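Local coordinates for protein glycosaminoglycan xylosylkinase (Hydra vulgaris, PDB 5XOM) that is a Fam20-family kinase that probably phosphorylates xylose in the linkage region of glycosaminoglycans, at residues P258-L261 with D262-T266; S310-S313 with P314-Q317; K380-K384 with E385-I389. All blocks are in the same frame, centred on the assembly; numbering follows the deposited sequence.

Interaction 1 of 3, residues P258-L261 with D262-T266; sequences PRLL and DLIDT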
loop_
_atom_site.group_PDB
_atom_site.type_symbol
_atom_site.label_atom_id
_atom_site.label_comp_id
_atom_site.label_asym_id
_atom_site.label_seq_id
_atom_site.Cartn_x
_atom_site.Cartn_y
_atom_site.Cartn_z
ATOM N N PRO A 258 -3.462 -26.249 -1.444
ATOM C CA PRO A 258 -3.455 -25.345 -2.601
ATOM C C PRO A 258 -2.525 -25.731 -3.743
ATOM O O PRO A 258 -2.484 -24.993 -4.733
ATOM C CB PRO A 258 -2.998 -24.022 -1.968
ATOM C CG PRO A 258 -2.058 -24.457 -0.896
ATOM C CD PRO A 258 -2.608 -25.755 -0.349
ATOM N N ARG A 259 -1.788 -26.842 -3.654
ATOM C CA ARG A 259 -0.702 -27.070 -4.606
ATOM C C ARG A 259 -1.218 -27.215 -6.030
ATOM O O ARG A 259 -0.658 -26.626 -6.960
ATOM C CB ARG A 259 0.106 -28.308 -4.240
ATOM C CG ARG A 259 1.281 -28.502 -5.176
ATOM C CD ARG A 259 2.279 -27.341 -5.085
ATOM N NE ARG A 259 2.600 -26.987 -3.709
ATOM C CZ ARG A 259 3.547 -27.590 -3.004
ATOM N NH1 ARG A 259 4.269 -28.576 -3.536
ATOM N NH2 ARG A 259 3.778 -27.206 -1.750
ATOM N N LEU A 260 -2.271 -28.012 -6.231
ATOM C CA LEU A 260 -2.698 -28.287 -7.601
ATOM C C LEU A 260 -3.366 -27.069 -8.228
ATOM O O LEU A 260 -3.147 -26.776 -9.408
ATOM C CB LEU A 260 -3.632 -29.502 -7.635
ATOM C CG LEU A 260 -4.289 -29.779 -8.988
ATOM C CD1 LEU A 260 -3.259 -30.323 -9.961
ATOM C CD2 LEU A 260 -5.422 -30.789 -8.827
ATOM N N LEU A 261 -4.148 -26.320 -7.449
ATOM C CA LEU A 261 -4.709 -25.084 -7.984
ATOM C C LEU A 261 -3.620 -24.052 -8.260
ATOM O O LEU A 261 -3.754 -23.242 -9.186
ATOM C CB LEU A 261 -5.761 -24.519 -7.032
ATOM C CG LEU A 261 -7.062 -25.314 -6.940
ATOM C CD1 LEU A 261 -8.020 -24.646 -5.962
ATOM C CD2 LEU A 261 -7.690 -25.451 -8.321
ATOM N N ASP A 262 -2.540 -24.059 -7.474
ATOM C CA ASP A 262 -1.401 -23.201 -7.790
ATOM C C ASP A 262 -0.813 -23.559 -9.149
ATOM O O ASP A 262 -0.527 -22.674 -9.963
ATOM C CB ASP A 262 -0.332 -23.295 -6.699
ATOM C CG ASP A 262 -0.648 -22.434 -5.483
ATOM O OD1 ASP A 262 -1.740 -21.821 -5.435
ATOM O OD2 ASP A 262 0.200 -22.368 -4.570
ATOM N N LEU A 263 -0.619 -24.856 -9.413
ATOM C CA LEU A 263 -0.048 -25.246 -10.700
ATOM C C LEU A 263 -0.981 -24.917 -11.857
ATOM O O LEU A 263 -0.514 -24.640 -12.968
ATOM C CB LEU A 263 0.291 -26.737 -10.718
ATOM C CG LEU A 263 1.351 -27.240 -9.737
ATOM C CD1 LEU A 263 1.552 -28.740 -9.894
ATOM C CD2 LEU A 263 2.669 -26.496 -9.919
ATOM N N ILE A 264 -2.293 -24.914 -11.615
ATOM C CA ILE A 264 -3.229 -24.523 -12.662
ATOM C C ILE A 264 -3.166 -23.015 -12.898
ATOM O O ILE A 264 -3.158 -22.557 -14.050
ATOM C CB ILE A 264 -4.646 -25.011 -12.312
ATOM C CG1 ILE A 264 -4.655 -26.544 -12.212
ATOM C CG2 ILE A 264 -5.640 -24.542 -13.356
ATOM C CD1 ILE A 264 -5.983 -27.162 -11.787
ATOM N N ASP A 265 -3.117 -22.218 -11.820
ATOM C CA ASP A 265 -2.837 -20.787 -11.948
ATOM C C ASP A 265 -1.582 -20.548 -12.776
ATOM O O ASP A 265 -1.580 -19.752 -13.723
ATOM C CB ASP A 265 -2.649 -20.141 -10.568
ATOM C CG ASP A 265 -3.957 -19.856 -9.846
ATOM O OD1 ASP A 265 -5.033 -19.931 -10.474
ATOM O OD2 ASP A 265 -3.891 -19.525 -8.640
ATOM N N THR A 266 -0.489 -21.219 -12.403
ATOM C CA THR A 266 0.796 -20.977 -13.043
ATOM C C THR A 266 0.817 -21.483 -14.482
ATOM O O THR A 266 1.552 -20.939 -15.314
ATOM C CB THR A 266 1.911 -21.605 -12.203
ATOM O OG1 THR A 266 1.959 -20.952 -10.927
ATOM C CG2 THR A 266 3.276 -21.460 -12.878
HETATM O O HOH W 1 1.167 -24.569 -3.016
HETATM O O HOH W 2 -6.378 -22.135 -10.304
#

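Interaction 2 of 3, residues S310-S313 with P314-Q317; sequences SILS and PLVQ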
loop_
_atom_site.group_PDB
_atom_site.type_symbol
_atom_site.label_atom_id
_atom_site.label_comp_id
_atom_site.label_asym_id
_atom_site.label_seq_id
_atom_site.Cartn_x
_atom_site.Cartn_y
_atom_site.Cartn_z
ATOM N N SER A 310 -0.315 -26.934 -25.109
ATOM C CA SER A 310 0.116 -27.967 -24.173
ATOM C C SER A 310 0.524 -27.391 -22.821
ATOM O O SER A 310 0.493 -28.114 -21.819
ATOM C CB SER A 310 1.278 -28.770 -24.763
ATOM O OG SER A 310 2.405 -27.938 -25.003
ATOM N N ILE A 311 0.920 -26.115 -22.771
ATOM C CA ILE A 311 1.257 -25.498 -21.488
ATOM C C ILE A 311 0.050 -25.488 -20.560
ATOM O O ILE A 311 0.192 -25.621 -19.335
ATOM C CB ILE A 311 1.807 -24.076 -21.716
ATOM C CG1 ILE A 311 3.024 -24.120 -22.651
ATOM C CG2 ILE A 311 2.152 -23.420 -20.387
ATOM C CD1 ILE A 311 3.580 -22.724 -23.029
ATOM N N LEU A 312 -1.157 -25.369 -21.121
ATOM C CA LEU A 312 -2.386 -25.319 -20.340
ATOM C C LEU A 312 -2.862 -26.692 -19.884
ATOM O O LEU A 312 -3.960 -26.782 -19.331
ATOM C CB LEU A 312 -3.505 -24.658 -21.155
ATOM C CG LEU A 312 -3.579 -23.140 -21.247
ATOM C CD1 LEU A 312 -4.706 -22.774 -22.195
ATOM C CD2 LEU A 312 -3.771 -22.493 -19.873
ATOM N N SER A 313 -2.074 -27.746 -20.100
ATOM C CA SER A 313 -2.504 -29.102 -19.761
ATOM C C SER A 313 -3.031 -29.266 -18.339
ATOM O O SER A 313 -4.039 -29.973 -18.171
ATOM C CB SER A 313 -1.357 -30.089 -20.007
ATOM O OG SER A 313 -1.256 -30.417 -21.377
ATOM N N PRO A 314 -2.430 -28.678 -17.292
ATOM C CA PRO A 314 -3.045 -28.808 -15.960
ATOM C C PRO A 314 -4.479 -28.311 -15.920
ATOM O O PRO A 314 -5.331 -28.967 -15.314
ATOM C CB PRO A 314 -2.126 -27.963 -15.068
ATOM C CG PRO A 314 -0.811 -28.015 -15.751
ATOM C CD PRO A 314 -1.128 -27.990 -17.215
ATOM N N LEU A 315 -4.783 -27.185 -16.575
ATOM C CA LEU A 315 -6.162 -26.714 -16.575
ATOM C C LEU A 315 -7.051 -27.589 -17.448
ATOM O O LEU A 315 -8.161 -27.950 -17.043
ATOM C CB LEU A 315 -6.233 -25.255 -17.039
ATOM C CG LEU A 315 -7.653 -24.719 -17.217
ATOM C CD1 LEU A 315 -8.295 -24.457 -15.865
ATOM C CD2 LEU A 315 -7.629 -23.453 -18.059
ATOM N N VAL A 316 -6.567 -27.965 -18.633
ATOM C CA VAL A 316 -7.405 -28.688 -19.589
ATOM C C VAL A 316 -7.718 -30.095 -19.087
ATOM O O VAL A 316 -8.838 -30.591 -19.253
ATOM C CB VAL A 316 -6.727 -28.715 -20.972
ATOM C CG1 VAL A 316 -7.469 -29.642 -21.918
ATOM C CG2 VAL A 316 -6.665 -27.306 -21.555
ATOM N N GLN A 317 -6.739 -30.759 -18.469
ATOM C CA GLN A 317 -6.961 -32.129 -18.025
ATOM C C GLN A 317 -7.649 -32.187 -16.665
ATOM O O GLN A 317 -8.458 -33.089 -16.422
ATOM C CB GLN A 317 -5.637 -32.898 -18.009
ATOM C CG GLN A 317 -5.084 -33.164 -19.413
ATOM C CD GLN A 317 -3.793 -33.957 -19.406
ATOM O OE1 GLN A 317 -3.096 -34.033 -18.397
ATOM N NE2 GLN A 317 -3.471 -34.576 -20.537
#

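Interaction 3 of 3, residues K380-K384 with E385-I389; sequences KEKNK and ENVII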
loop_
_atom_site.group_PDB
_atom_site.type_symbol
_atom_site.label_atom_id
_atom_site.label_comp_id
_atom_site.label_asym_id
_atom_site.label_seq_id
_atom_site.Cartn_x
_atom_site.Cartn_y
_atom_site.Cartn_z
ATOM N N LYS A 380 -18.584 -26.855 -19.839
ATOM C CA LYS A 380 -19.541 -27.634 -20.615
ATOM C C LYS A 380 -19.499 -29.109 -20.242
ATOM O O LYS A 380 -20.537 -29.785 -20.245
ATOM C CB LYS A 380 -19.276 -27.451 -22.112
ATOM C CG LYS A 380 -19.749 -28.608 -22.984
ATOM C CD LYS A 380 -20.301 -28.138 -24.323
ATOM C CE LYS A 380 -21.574 -27.312 -24.140
ATOM N NZ LYS A 380 -22.292 -27.080 -25.429
ATOM N N GLU A 381 -18.325 -29.620 -19.888
ATOM C CA GLU A 381 -18.128 -31.052 -19.734
ATOM C C GLU A 381 -18.053 -31.499 -18.279
ATOM O O GLU A 381 -17.998 -32.706 -18.022
ATOM C CB GLU A 381 -16.870 -31.472 -20.490
ATOM C CG GLU A 381 -16.951 -31.103 -21.965
ATOM C CD GLU A 381 -15.653 -31.317 -22.713
ATOM O OE1 GLU A 381 -14.651 -31.711 -22.079
ATOM O OE2 GLU A 381 -15.639 -31.088 -23.941
ATOM N N LYS A 382 -18.076 -30.566 -17.323
ATOM C CA LYS A 382 -18.133 -30.930 -15.913
ATOM C C LYS A 382 -19.080 -30.058 -15.095
ATOM O O LYS A 382 -19.262 -30.340 -13.907
ATOM C CB LYS A 382 -16.722 -30.871 -15.298
ATOM C CG LYS A 382 -15.822 -32.036 -15.705
ATOM C CD LYS A 382 -14.610 -32.227 -14.788
ATOM C CE LYS A 382 -14.660 -31.347 -13.540
ATOM N NZ LYS A 382 -13.616 -31.717 -12.536
ATOM N N ASN A 383 -19.699 -29.034 -15.698
ATOM C CA ASN A 383 -20.564 -28.044 -15.052
ATOM C C ASN A 383 -19.745 -27.051 -14.239
ATOM O O ASN A 383 -18.776 -27.426 -13.567
ATOM C CB ASN A 383 -21.645 -28.705 -14.186
ATOM C CG ASN A 383 -22.523 -29.657 -14.978
ATOM O OD1 ASN A 383 -22.869 -29.392 -16.132
ATOM N ND2 ASN A 383 -22.890 -30.769 -14.360
ATOM N N LYS A 384 -20.143 -25.776 -14.308
ATOM C CA LYS A 384 -19.344 -24.673 -13.769
ATOM C C LYS A 384 -18.989 -24.863 -12.300
ATOM O O LYS A 384 -17.824 -24.731 -11.914
ATOM C CB LYS A 384 -20.115 -23.360 -13.964
ATOM C CG LYS A 384 -19.356 -22.114 -13.554
ATOM C CD LYS A 384 -20.102 -20.879 -14.034
ATOM C CE LYS A 384 -19.323 -19.597 -13.808
ATOM N NZ LYS A 384 -19.853 -18.791 -12.678
ATOM N N GLU A 385 -19.982 -25.174 -11.459
ATOM C CA GLU A 385 -19.745 -25.247 -10.016
ATOM C C GLU A 385 -18.951 -26.475 -9.584
ATOM O O GLU A 385 -18.655 -26.588 -8.393
ATOM C CB GLU A 385 -21.059 -25.160 -9.223
ATOM C CG GLU A 385 -22.155 -26.138 -9.598
ATOM C CD GLU A 385 -22.778 -25.821 -10.941
ATOM O OE1 GLU A 385 -22.863 -26.739 -11.783
ATOM O OE2 GLU A 385 -23.093 -24.640 -11.190
ATOM N N ASN A 386 -18.619 -27.405 -10.486
ATOM C CA ASN A 386 -17.628 -28.423 -10.136
ATOM C C ASN A 386 -16.228 -28.085 -10.643
ATOM O O ASN A 386 -15.269 -28.804 -10.321
ATOM C CB ASN A 386 -18.016 -29.805 -10.686
ATOM C CG ASN A 386 -19.423 -30.214 -10.293
ATOM O OD1 ASN A 386 -20.223 -30.595 -11.149
ATOM N ND2 ASN A 386 -19.749 -30.087 -9.019
ATOM N N VAL A 387 -16.085 -27.026 -11.435
ATOM C CA VAL A 387 -14.781 -26.566 -11.908
ATOM C C VAL A 387 -14.263 -25.410 -11.063
ATOM O O VAL A 387 -13.083 -25.371 -10.723
ATOM C CB VAL A 387 -14.855 -26.172 -13.400
ATOM C CG1 VAL A 387 -13.642 -25.329 -13.779
ATOM C CG2 VAL A 387 -14.953 -27.415 -14.272
ATOM N N ILE A 388 -15.123 -24.451 -10.736
ATOM C CA ILE A 388 -14.729 -23.308 -9.924
ATOM C C ILE A 388 -14.651 -23.748 -8.466
ATOM O O ILE A 388 -15.663 -24.119 -7.866
ATOM C CB ILE A 388 -15.721 -22.150 -10.102
ATOM C CG1 ILE A 388 -15.736 -21.697 -11.563
ATOM C CG2 ILE A 388 -15.388 -21.009 -9.168
ATOM C CD1 ILE A 388 -14.348 -21.439 -12.131
ATOM N N ILE A 389 -13.446 -23.710 -7.896
ATOM C CA ILE A 389 -13.214 -24.073 -6.500
ATOM C C ILE A 389 -12.920 -22.808 -5.709
ATOM O O ILE A 389 -11.940 -22.103 -5.983
ATOM C CB ILE A 389 -12.072 -25.091 -6.343
ATOM C CG1 ILE A 389 -12.514 -26.485 -6.788
ATOM C CG2 ILE A 389 -11.619 -25.159 -4.896
ATOM C CD1 ILE A 389 -12.204 -26.807 -8.199
#

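Interaction 1 of 3, residues P258-L261 with D262-T266
P258 and D262 close the first turn of helix 259-273: D262 N donates to P258 O at 2.9 Å, and the i to i+4 ladder continues from L263 to R259, I264 to L260 and D265 to L261. The side chains divide between two chemistries. On the apolar side, I264 turns its CG1 anti to the carbonyl carbon (chi1 -61°), which carries CD1 back over the preceding turn. There it meets L260 CG at 4.2 Å, the two side chains crossing obliquely, and also reaches CD2 of L261. This ridge continues outside the segments, where L260 and I264 pack on helix 313-318. On the polar side a water bridges R259 and D262, whose charged groups do not touch directly. It accepts from R259 NE at 2.9 Å, lying at the edge of the guanidinium and in its plane, and donates to D262 OD2. Beyond it, R60 and R322 form salt bridges with D262, while the far end of R259 bonds to Y281 and S290. A second water serves D265, donating to its OD1 at 2.6 Å and to L261 O at 3.1 Å, so that this carbonyl receives both the water and D265 N. OD1 also hydrogen-bonds to T325 OG1, and R149 and R322 form salt bridges with OD2. Two buried carboxylates about one helical turn apart are thus matched by arginines, with R322 serving both; such surroundings would favour their ionised forms, and the water between R259 and D262 carries the polar network back to the start of the helix.

Interaction 2 of 3, residues S310-S313 with P314-Q317
S310 O is gripped by two donors of S313, the residue whose own carbonyl receives Q317 N across the contact. S313 OG gives it a bond of 2.9 Å and S313 N one of 3.1 Å, both arriving from the same face of the carbonyl plane. The hydroxyl can do so because OG is anti to the carbonyl carbon of S313 (chi1 -80°), folding back over the 3-10 turn that ends at L312. Its proton is thereby committed to S310 O, and the 3-10 turn is tied to the first residue of the helix. From here the bonding pattern changes to i to i+4. V316 N donates to L312 O at 2.9 Å, and Q317 N reaches S313 O at 2.8 Å. P314 has no N-H to give, yet in this first turn none is required by the helical ladder; its CD rests 3.4 Å from I311 O. The side chains follow the same turn. V316 sets CG2 against L312 CB at 4.1 Å, and close to L312 O as well, whereas L312 CD2 makes a looser contact with L315 CD2. Q317 lays CB 3.3 Å and CG 3.6 Å from S313 O, the chain then running extended to an amide held by W227 and W238. Helix 259-273 packs against the apolar side, taking L312 on F271 and P314 on S267. A proline in the first turn, where its missing N-H costs nothing, is a textbook feature of helix N-termini; in this chain it follows a 3-10 turn that leads into helix 313-318, in the helical C-lobe of the kinase fold.

Interaction 3 of 3, residues K380-K384 with E385-I389
K384 and I388 touch where the chain, having left helix 358-382, makes the single turn 384-387 and enters strand 388-389, which pairs in parallel with strand 321-322. N383, the first residue to leave helical geometry, has a positive phi of 74° and redirects the backbone between the two helical pieces. The firm part of the contact lies on the inner side. K384 O takes two donors: I388 N at 3.0 Å comes in nearly head-on to the carbonyl, whereas V387 N at 2.9 Å stands 57° out of its plane. N383 O receives N386 N at 3.1 Å, with V387 N adding a long, weak bond. V387, the buried residue of the group, has CG2 within 4.0 Å of K382 CE, where the two side chains meet at about a right angle; C319, C378 and F379 pack around the valine, and C378 and C319 are themselves joined by a disulfide. K384 CG lies 4.2 Å from I388 CG1, both side chains resting on F379 of helix 358-382 and Y326 of helix 323-334, while the remainder of the lysine chain leads away. The outer side is looser. N383, K384, E385 and N386 are all exposed, and K384 and E385 form no close ion pair: K384 NZ and E385 OE2 are 6.9 Å apart. E385 curls back. Its CG sits between the backbone N and the carbonyl carbon (chi1 53°), and a further bend at the next bond brings the carboxylate alongside N383, where OE1 of E385 stops 3.3 Å from N383 CB.

The three contacts lie on the same side of the chain's centre and show how the chemistry of local turns follows burial. Interaction 1 is core, interaction 2 partly buried and interaction 3 at the surface. Interactions 1 and 2 belong to different helices that pack on each other, I264 CG2 of the first against L315 CD1 of the second at 3.7 Å. Interaction 1 also meets interaction 3, through L261 CD1 and I389 CG2, whereas interactions 2 and 3 do not touch. Buried carboxylates with arginines and waters mark the first, a serine and a proline at a helix start the second, and backbone bonds with exposed charged chains the third.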